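Local coordinates for protein purine nucleoside phosphorylase (Schistosoma mansoni, PDB 5TBU) that catalyses the reversible phosphorolysis of purine nucleosides such as inosine and guanosine, releasing the free base and a pentose 1-phosphate, at residues Q84-M89 / G220-P225; S35-L40 / L114-A119. All coordinates share one frame; numbering follows the deposited sequence.

Contact 1. Residues Q84-M89 / G220-P225; sequences QGRLHM and GMSTVP. With HPA (hypoxanthine), chain B.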
ATOM      1  N   GLN A  84      26.489   9.260  -2.956  1.00 29.45           N
ATOM      2  CA  GLN A  84      26.674   9.889  -1.654  1.00 31.47           C
ATOM      3  C   GLN A  84      25.447  10.748  -1.385  1.00 33.86           C
ATOM      4  O   GLN A  84      25.249  11.779  -2.034  1.00 34.97           O
ATOM      5  CB  GLN A  84      27.953  10.720  -1.627  1.00 30.44           C
ATOM      6  CG  GLN A  84      28.407  11.120  -0.240  1.00 30.87           C
ATOM      7  CD  GLN A  84      29.732  11.846  -0.265  1.00 33.07           C
ATOM      8  OE1 GLN A  84      29.915  12.798  -1.022  1.00 34.31           O
ATOM      9  NE2 GLN A  84      30.672  11.392   0.556  1.00 34.25           N
ATOM     10  N   GLY A  85      24.625  10.322  -0.431  1.00 37.75           N
ATOM     11  CA  GLY A  85      23.339  10.955  -0.224  1.00 40.04           C
ATOM     12  C   GLY A  85      22.239  10.145  -0.874  1.00 42.39           C
ATOM     13  O   GLY A  85      22.019  10.231  -2.087  1.00 42.35           O
ATOM     14  N   ARG A  86      21.543   9.349  -0.072  1.00 43.36           N
ATOM     15  CA  ARG A  86      20.591   8.372  -0.574  1.00 43.25           C
ATOM     16  C   ARG A  86      19.217   8.998  -0.765  1.00 38.89           C
ATOM     17  O   ARG A  86      18.793   9.851   0.021  1.00 38.21           O
ATOM     18  CB  ARG A  86      20.500   7.193   0.394  1.00 47.56           C
ATOM     19  CG  ARG A  86      19.964   5.905  -0.193  1.00 50.24           C
ATOM     20  CD  ARG A  86      20.196   4.776   0.796  1.00 52.71           C
ATOM     21  NE  ARG A  86      19.762   3.475   0.299  1.00 50.16           N
ATOM     22  CZ  ARG A  86      20.009   2.328   0.922  1.00 50.88           C
ATOM     23  NH1 ARG A  86      20.688   2.330   2.060  1.00 49.61           N
ATOM     24  NH2 ARG A  86      19.581   1.184   0.409  1.00 53.99           N
ATOM     25  N   LEU A  87      18.524   8.568  -1.816  1.00 33.82           N
ATOM     26  CA  LEU A  87      17.153   8.980  -2.078  1.00 32.01           C
ATOM     27  C   LEU A  87      16.207   7.933  -1.509  1.00 25.52           C
ATOM     28  O   LEU A  87      16.213   6.780  -1.951  1.00 23.33           O
ATOM     29  CB  LEU A  87      16.908   9.167  -3.574  1.00 35.73           C
ATOM     30  CG  LEU A  87      17.585  10.376  -4.212  1.00 40.11           C
ATOM     31  CD1 LEU A  87      18.792   9.945  -5.024  1.00 41.93           C
ATOM     32  CD2 LEU A  87      16.589  11.131  -5.068  1.00 41.36           C
ATOM     33  N   HIS A  88      15.399   8.336  -0.535  1.00 23.89           N
ATOM     34  CA  HIS A  88      14.465   7.447   0.138  1.00 24.09           C
ATOM     35  C   HIS A  88      13.038   7.802  -0.252  1.00 21.93           C
ATOM     36  O   HIS A  88      12.696   8.981  -0.388  1.00 14.95           O
ATOM     37  CB  HIS A  88      14.625   7.529   1.654  1.00 28.01           C
ATOM     38  CG  HIS A  88      15.948   7.042   2.151  1.00 33.95           C
ATOM     39  ND1 HIS A  88      16.933   7.892   2.608  1.00 38.42           N
ATOM     40  CD2 HIS A  88      16.449   5.789   2.267  1.00 36.09           C
ATOM     41  CE1 HIS A  88      17.983   7.184   2.985  1.00 39.24           C
ATOM     42  NE2 HIS A  88      17.716   5.906   2.788  1.00 39.45           N
ATOM     43  N   MET A  89      12.201   6.774  -0.418  1.00 16.01           N
ATOM     44  CA  MET A  89      10.840   7.001  -0.884  1.00 15.49           C
ATOM     45  C   MET A  89       9.946   7.615   0.185  1.00 14.53           C
ATOM     46  O   MET A  89       8.917   8.205  -0.157  1.00 17.73           O
ATOM     47  CB  MET A  89      10.236   5.693  -1.396  1.00 14.63           C
ATOM     48  CG  MET A  89      11.091   5.012  -2.456  1.00 30.43           C
ATOM     49  SD  MET A  89      10.136   4.241  -3.774  1.00 29.69           S
ATOM     50  CE  MET A  89       9.311   5.675  -4.465  1.00 26.61           C
ATOM     51  N   GLY A 220      13.312  -2.629   7.236  1.00 16.46           N
ATOM     52  CA  GLY A 220      13.942  -1.348   7.000  1.00 15.77           C
ATOM     53  C   GLY A 220      13.118  -0.531   6.027  1.00 14.62           C
ATOM     54  O   GLY A 220      12.075  -0.977   5.546  1.00 15.77           O
ATOM     55  N   MET A 221      13.605   0.675   5.722  1.00 13.59           N
ATOM     56  CA  MET A 221      12.839   1.639   4.940  1.00 13.90           C
ATOM     57  C   MET A 221      13.479   1.969   3.593  1.00 14.28           C
ATOM     58  O   MET A 221      13.189   3.028   3.026  1.00 12.96           O
ATOM     59  CB  MET A 221      12.636   2.929   5.741  1.00 14.35           C
ATOM     60  CG  MET A 221      12.108   2.739   7.156  1.00 14.86           C
ATOM     61  SD  MET A 221      11.907   4.319   8.013  1.00 14.20           S
ATOM     62  CE  MET A 221      11.567   3.780   9.689  1.00 13.58           C
ATOM     63  N   SER A 222      14.327   1.095   3.060  1.00 14.90           N
ATOM     64  CA  SER A 222      15.043   1.425   1.828  1.00 15.34           C
ATOM     65  C   SER A 222      15.441   0.134   1.117  1.00 16.26           C
ATOM     66  O   SER A 222      14.864  -0.930   1.363  1.00 15.77           O
ATOM     67  CB  SER A 222      16.257   2.315   2.146  1.00 20.46           C
ATOM     68  OG  SER A 222      17.200   1.623   2.948  1.00 22.75           O
ATOM     69  N   THR A 223      16.413   0.249   0.202  1.00 15.62           N
ATOM     70  CA  THR A 223      17.094  -0.859  -0.465  1.00 15.57           C
ATOM     71  C   THR A 223      16.233  -1.561  -1.512  1.00 15.10           C
ATOM     72  O   THR A 223      16.649  -1.687  -2.669  1.00 15.43           O
ATOM     73  CB  THR A 223      17.606  -1.870   0.568  1.00 16.75           C
ATOM     74  OG1 THR A 223      18.542  -1.224   1.441  1.00 22.05           O
ATOM     75  CG2 THR A 223      18.290  -3.042  -0.120  1.00 14.57           C
ATOM     76  N   VAL A 224      15.039  -2.025  -1.125  1.00 12.72           N
ATOM     77  CA  VAL A 224      14.204  -2.802  -2.050  1.00 14.76           C
ATOM     78  C   VAL A 224      13.916  -2.054  -3.347  1.00 15.19           C
ATOM     79  O   VAL A 224      13.976  -2.677  -4.419  1.00 15.80           O
ATOM     80  CB  VAL A 224      12.940  -3.294  -1.338  1.00 15.29           C
ATOM     81  CG1 VAL A 224      11.890  -3.745  -2.340  1.00 12.23           C
ATOM     82  CG2 VAL A 224      13.282  -4.439  -0.390  1.00 13.70           C
ATOM     83  N   PRO A 225      13.595  -0.751  -3.349  1.00 13.38           N
ATOM     84  CA  PRO A 225      13.431  -0.062  -4.643  1.00 12.97           C
ATOM     85  C   PRO A 225      14.669  -0.119  -5.520  1.00 14.63           C
ATOM     86  O   PRO A 225      14.551  -0.364  -6.727  1.00 12.11           O
ATOM     87  CB  PRO A 225      13.091   1.376  -4.231  1.00 15.99           C
ATOM     88  CG  PRO A 225      12.454   1.235  -2.901  1.00 15.77           C
ATOM     89  CD  PRO A 225      13.178   0.110  -2.225  1.00 11.59           C
TER
HETATM   90  N1  HPA B 301      15.832   0.335  13.933  1.00 17.17           N
HETATM   91  C2  HPA B 301      16.669   0.889  12.986  1.00 17.17           C
HETATM   92  N3  HPA B 301      16.228   1.084  11.693  1.00 14.37           N
HETATM   93  C4  HPA B 301      14.967   0.732  11.342  1.00 15.47           C
HETATM   94  C5  HPA B 301      14.111   0.172  12.281  1.00 17.05           C
HETATM   95  C6  HPA B 301      14.548  -0.027  13.584  1.00 16.94           C
HETATM   96  O6  HPA B 301      13.827  -0.593  14.405  1.00 17.20           O
HETATM   97  N7  HPA B 301      12.937  -0.078  11.663  1.00 17.79           N
HETATM   98  C8  HPA B 301      13.052   0.314  10.374  1.00 16.60           C
HETATM   99  N9  HPA B 301      14.294   0.808  10.176  1.00 13.68           N
HETATM  100  O   HOH W   1      13.248   3.990   0.047  1.00 26.67           O

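Contact 2. Residues S35-L40 / L114-A119; sequences SGLGKL and LITNLA. With HPA (hypoxanthine), chain B.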
ATOM      1  N   SER A  35      23.223   5.766   5.904  1.00 34.68           N
ATOM      2  CA  SER A  35      23.629   6.926   6.687  0.56 37.54           C
ATOM      3  C   SER A  35      24.655   6.524   7.739  1.00 38.11           C
ATOM      4  O   SER A  35      24.454   5.564   8.488  1.00 40.10           O
ATOM      5  CB  SER A  35      22.412   7.569   7.351  0.56 39.34           C
ATOM      6  OG  SER A  35      21.475   8.008   6.383  0.56 39.85           O
ATOM      7  N   GLY A  36      25.759   7.266   7.789  1.00 35.64           N
ATOM      8  CA  GLY A  36      26.837   6.963   8.701  1.00 34.94           C
ATOM      9  C   GLY A  36      27.738   5.829   8.266  1.00 32.08           C
ATOM     10  O   GLY A  36      28.695   5.513   8.985  1.00 30.92           O
ATOM     11  N   LEU A  37      27.469   5.209   7.116  1.00 29.76           N
ATOM     12  CA  LEU A  37      28.247   4.082   6.616  1.00 30.72           C
ATOM     13  C   LEU A  37      28.964   4.416   5.311  1.00 33.32           C
ATOM     14  O   LEU A  37      29.205   3.532   4.487  1.00 35.39           O
ATOM     15  CB  LEU A  37      27.352   2.860   6.417  1.00 26.88           C
ATOM     16  CG  LEU A  37      26.503   2.394   7.597  1.00 28.73           C
ATOM     17  CD1 LEU A  37      25.631   1.229   7.167  1.00 23.96           C
ATOM     18  CD2 LEU A  37      27.379   2.006   8.778  1.00 30.25           C
ATOM     19  N   GLY A  38      29.311   5.684   5.110  1.00 34.12           N
ATOM     20  CA  GLY A  38      29.879   6.098   3.844  1.00 32.48           C
ATOM     21  C   GLY A  38      31.303   6.609   3.912  1.00 33.45           C
ATOM     22  O   GLY A  38      31.730   7.366   3.036  1.00 33.88           O
ATOM     23  N   LYS A  39      32.055   6.203   4.940  1.00 36.26           N
ATOM     24  CA  LYS A  39      33.442   6.648   5.052  1.00 40.45           C
ATOM     25  C   LYS A  39      34.295   6.120   3.904  1.00 39.98           C
ATOM     26  O   LYS A  39      35.276   6.764   3.513  1.00 40.87           O
ATOM     27  CB  LYS A  39      34.026   6.219   6.400  1.00 44.41           C
ATOM     28  CG  LYS A  39      35.494   6.590   6.591  1.00 49.18           C
ATOM     29  CD  LYS A  39      35.724   7.373   7.875  1.00 54.17           C
ATOM     30  CE  LYS A  39      35.414   6.540   9.108  1.00 54.86           C
ATOM     31  NZ  LYS A  39      35.696   7.292  10.363  1.00 55.79           N
ATOM     32  N   LEU A  40      33.931   4.963   3.342  1.00 36.97           N
ATOM     33  CA  LEU A  40      34.677   4.418   2.212  1.00 35.99           C
ATOM     34  C   LEU A  40      34.660   5.363   1.017  1.00 38.35           C
ATOM     35  O   LEU A  40      35.599   5.367   0.213  1.00 39.49           O
ATOM     36  CB  LEU A  40      34.108   3.053   1.824  1.00 31.47           C
ATOM     37  CG  LEU A  40      34.807   2.301   0.691  1.00 28.14           C
ATOM     38  CD1 LEU A  40      36.275   2.074   1.020  1.00 30.52           C
ATOM     39  CD2 LEU A  40      34.104   0.981   0.416  1.00 25.25           C
ATOM     40  N   LEU A 114      26.542  -2.811  -4.876  1.00 17.09           N
ATOM     41  CA  LEU A 114      26.719  -3.155  -3.470  1.00 15.90           C
ATOM     42  C   LEU A 114      25.980  -2.135  -2.613  1.00 16.65           C
ATOM     43  O   LEU A 114      26.187  -0.926  -2.768  1.00 16.76           O
ATOM     44  CB  LEU A 114      28.204  -3.186  -3.096  1.00 15.72           C
ATOM     45  CG  LEU A 114      29.135  -4.003  -3.998  1.00 17.12           C
ATOM     46  CD1 LEU A 114      30.590  -3.833  -3.575  1.00 16.66           C
ATOM     47  CD2 LEU A 114      28.743  -5.474  -3.995  1.00 15.52           C
ATOM     48  N   ILE A 115      25.126  -2.619  -1.710  1.00 15.31           N
ATOM     49  CA  ILE A 115      24.239  -1.761  -0.931  1.00 13.68           C
ATOM     50  C   ILE A 115      24.351  -2.113   0.547  1.00 16.88           C
ATOM     51  O   ILE A 115      24.405  -3.293   0.913  1.00 19.21           O
ATOM     52  CB  ILE A 115      22.772  -1.886  -1.402  1.00 16.43           C
ATOM     53  CG1 ILE A 115      22.675  -1.707  -2.919  1.00 19.64           C
ATOM     54  CG2 ILE A 115      21.898  -0.859  -0.705  1.00 15.05           C
ATOM     55  CD1 ILE A 115      21.277  -1.903  -3.472  1.00 19.27           C
ATOM     56  N   THR A 116      24.391  -1.083   1.396  1.00 14.35           N
ATOM     57  CA  THR A 116      24.309  -1.232   2.842  1.00 16.17           C
ATOM     58  C   THR A 116      23.184  -0.354   3.372  1.00 16.72           C
ATOM     59  O   THR A 116      22.824   0.654   2.758  1.00 18.03           O
ATOM     60  CB  THR A 116      25.625  -0.852   3.547  1.00 18.74           C
ATOM     61  OG1 THR A 116      25.928   0.527   3.300  1.00 20.37           O
ATOM     62  CG2 THR A 116      26.770  -1.713   3.052  1.00 17.67           C
ATOM     63  N   ASN A 117      22.632  -0.739   4.520  1.00 15.73           N
ATOM     64  CA  ASN A 117      21.574   0.050   5.138  1.00 18.26           C
ATOM     65  C   ASN A 117      21.524  -0.251   6.629  1.00 18.04           C
ATOM     66  O   ASN A 117      22.109  -1.225   7.111  1.00 16.95           O
ATOM     67  CB  ASN A 117      20.212  -0.219   4.483  1.00 18.97           C
ATOM     68  CG  ASN A 117      19.796  -1.679   4.562  1.00 25.13           C
ATOM     69  OD1 ASN A 117      19.876  -2.412   3.576  1.00 32.59           O
ATOM     70  ND2 ASN A 117      19.343  -2.107   5.735  1.00 24.37           N
ATOM     71  N   LEU A 118      20.815   0.612   7.353  1.00 17.50           N
ATOM     72  CA  LEU A 118      20.469   0.392   8.750  1.00 17.31           C
ATOM     73  C   LEU A 118      19.044  -0.141   8.827  1.00 18.72           C
ATOM     74  O   LEU A 118      18.182   0.255   8.035  1.00 18.23           O
ATOM     75  CB  LEU A 118      20.587   1.686   9.562  1.00 23.02           C
ATOM     76  CG  LEU A 118      21.959   2.216  10.001  1.00 27.56           C
ATOM     77  CD1 LEU A 118      22.706   1.160  10.800  1.00 27.90           C
ATOM     78  CD2 LEU A 118      22.797   2.709   8.829  1.00 27.79           C
ATOM     79  N   ALA A 119      18.796  -1.037   9.778  1.00 18.82           N
ATOM     80  CA  ALA A 119      17.481  -1.654   9.887  1.00 18.60           C
ATOM     81  C   ALA A 119      17.304  -2.229  11.286  1.00 14.06           C
ATOM     82  O   ALA A 119      18.234  -2.254  12.095  1.00 14.56           O
ATOM     83  CB  ALA A 119      17.290  -2.734   8.819  1.00 13.31           C
TER
HETATM   84  N1  HPA B 301      15.832   0.335  13.933  1.00 17.17           N
HETATM   85  C2  HPA B 301      16.669   0.889  12.986  1.00 17.17           C
HETATM   86  N3  HPA B 301      16.228   1.084  11.693  1.00 14.37           N
HETATM   87  C4  HPA B 301      14.967   0.732  11.342  1.00 15.47           C
HETATM   88  C5  HPA B 301      14.111   0.172  12.281  1.00 17.05           C
HETATM   89  C6  HPA B 301      14.548  -0.027  13.584  1.00 16.94           C
HETATM   90  O6  HPA B 301      13.827  -0.593  14.405  1.00 17.20           O
HETATM   91  N7  HPA B 301      12.937  -0.078  11.663  1.00 17.79           N
HETATM   92  C8  HPA B 301      13.052   0.314  10.374  1.00 16.60           C
HETATM   93  N9  HPA B 301      14.294   0.808  10.176  1.00 13.68           N
HETATM   94  O   HOH W   2      29.198   0.939   3.394  1.00 35.08           O

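Contact 1. Residues Q84-M89 / G220-P225
Arg86 sends its guanidinium group across to Ser222 and Thr223, with the Thr223 hydroxyl near its edge and that of Ser222 over a face. Its chain runs straight from CG to NE, and with CG anti to the backbone N (chi1 -159°) the whole length is spent on crossing the gap. NH2 donates to Thr223 OG1 at 2.8 Å; the bond is bent, 132° at the hydrogen, and the oxygen sits 25° out of the guanidinium plane. Ser222 OG is 3.5 Å from Arg86 CZ. Thr223 OG1 is also bonded to Asn117 OD1, and a salt bridge from Arg86 NE to Glu226 OE2 helps fix the rotation of the guanidinium.

The His88 ring turns its edge to Ser222: CD2 is 3.5 Å from Ser222 CB, which lies in the ring plane, and Tyr90 stacks on the ring. As in other trimeric purine nucleoside phosphorylases, Arg86, His88 and Ser222 probably line the phosphate site. Further along, Met89, kinked beyond CG, runs antiparallel to Pro225 alongside it, its SD 3.9 Å from Pro225 CG. A water joins the backbones here, accepting from Met89 N at 3.0 Å and donating to Met221 O at 3.1 Å. The Met221 side chain turns from the loop to the base, placing CE 3.8 Å from C8 of the bound hypoxanthine.

The contact thus ties the loop after strand 78-84 to the turn between strand 218-220 and helix 224-232; Ile98 of helix 95-108 packs on both Met89 and Pro225, while Leu145 of a neighbouring subunit also touches Met89.

Contact 2. Residues S35-L40 / L114-A119
Ser35 meets Leu118 through its backbone: the carbonyl O lies 3.3 Å from Leu118 CD2. The chain then turns at Gly36, whose positive phi of 78° suits glycine, and brings Leu37 over the strand. Leu37 makes the largest contribution. Its CG is anti to the carbonyl carbon (chi1 -54°), which directs the isobutyl group at the strand, where it meets the Leu118 side chain tip to tip, CD1 to CD2 at 3.6 Å. The same CD1 lies 3.9 Å from Thr116 OG1, the Leu37 and Thr116 side chains crossing at a slant. Leu242 of strand 236-246 packs against both leucines.

A water bridges the two segments beside the leucines, donating to Leu37 O at 2.8 Å and lying 3.3 Å from Thr116 OG1. That hydroxyl is also bonded to Gly34 N, so it holds the chain just before Ser35 to the strand. Asn117, between the two inward-facing residues, points its CB away from the loop, and its amide nitrogen bonds Ser241 OG.

Beyond Leu118, the carbonyl carbon of Ala119 comes within 3.5 Å of hypoxanthine N3. A central strand of the mixed sheet carrying the base site near its C-terminal end, beside the glycine-rich loop that follows strand 29-32, is characteristic of the nucleoside phosphorylase fold; in trimeric relatives this loop helps bind phosphate.

In the fold
The two contacts lie about 11 Å apart, centre to centre, and their segments alternate along the chain in the order 35-40, 84-89, 114-119, 220-225, so each joins regions distant in sequence. They gather round one mixed sheet, in which strand 112-121 pairs with 29-32 and 236-246 in parallel and with 218-220 antiparallel. Contact 2 uses that strand directly, while contact 1 lies against its other side, where Arg86 packs on Ile115 and Asn117. Asn117 and Thr223 join the two contacts. Both reach bound hypoxanthine, through Gly220 and Met221 in one and Ala119 in the other, so together they help frame the base pocket.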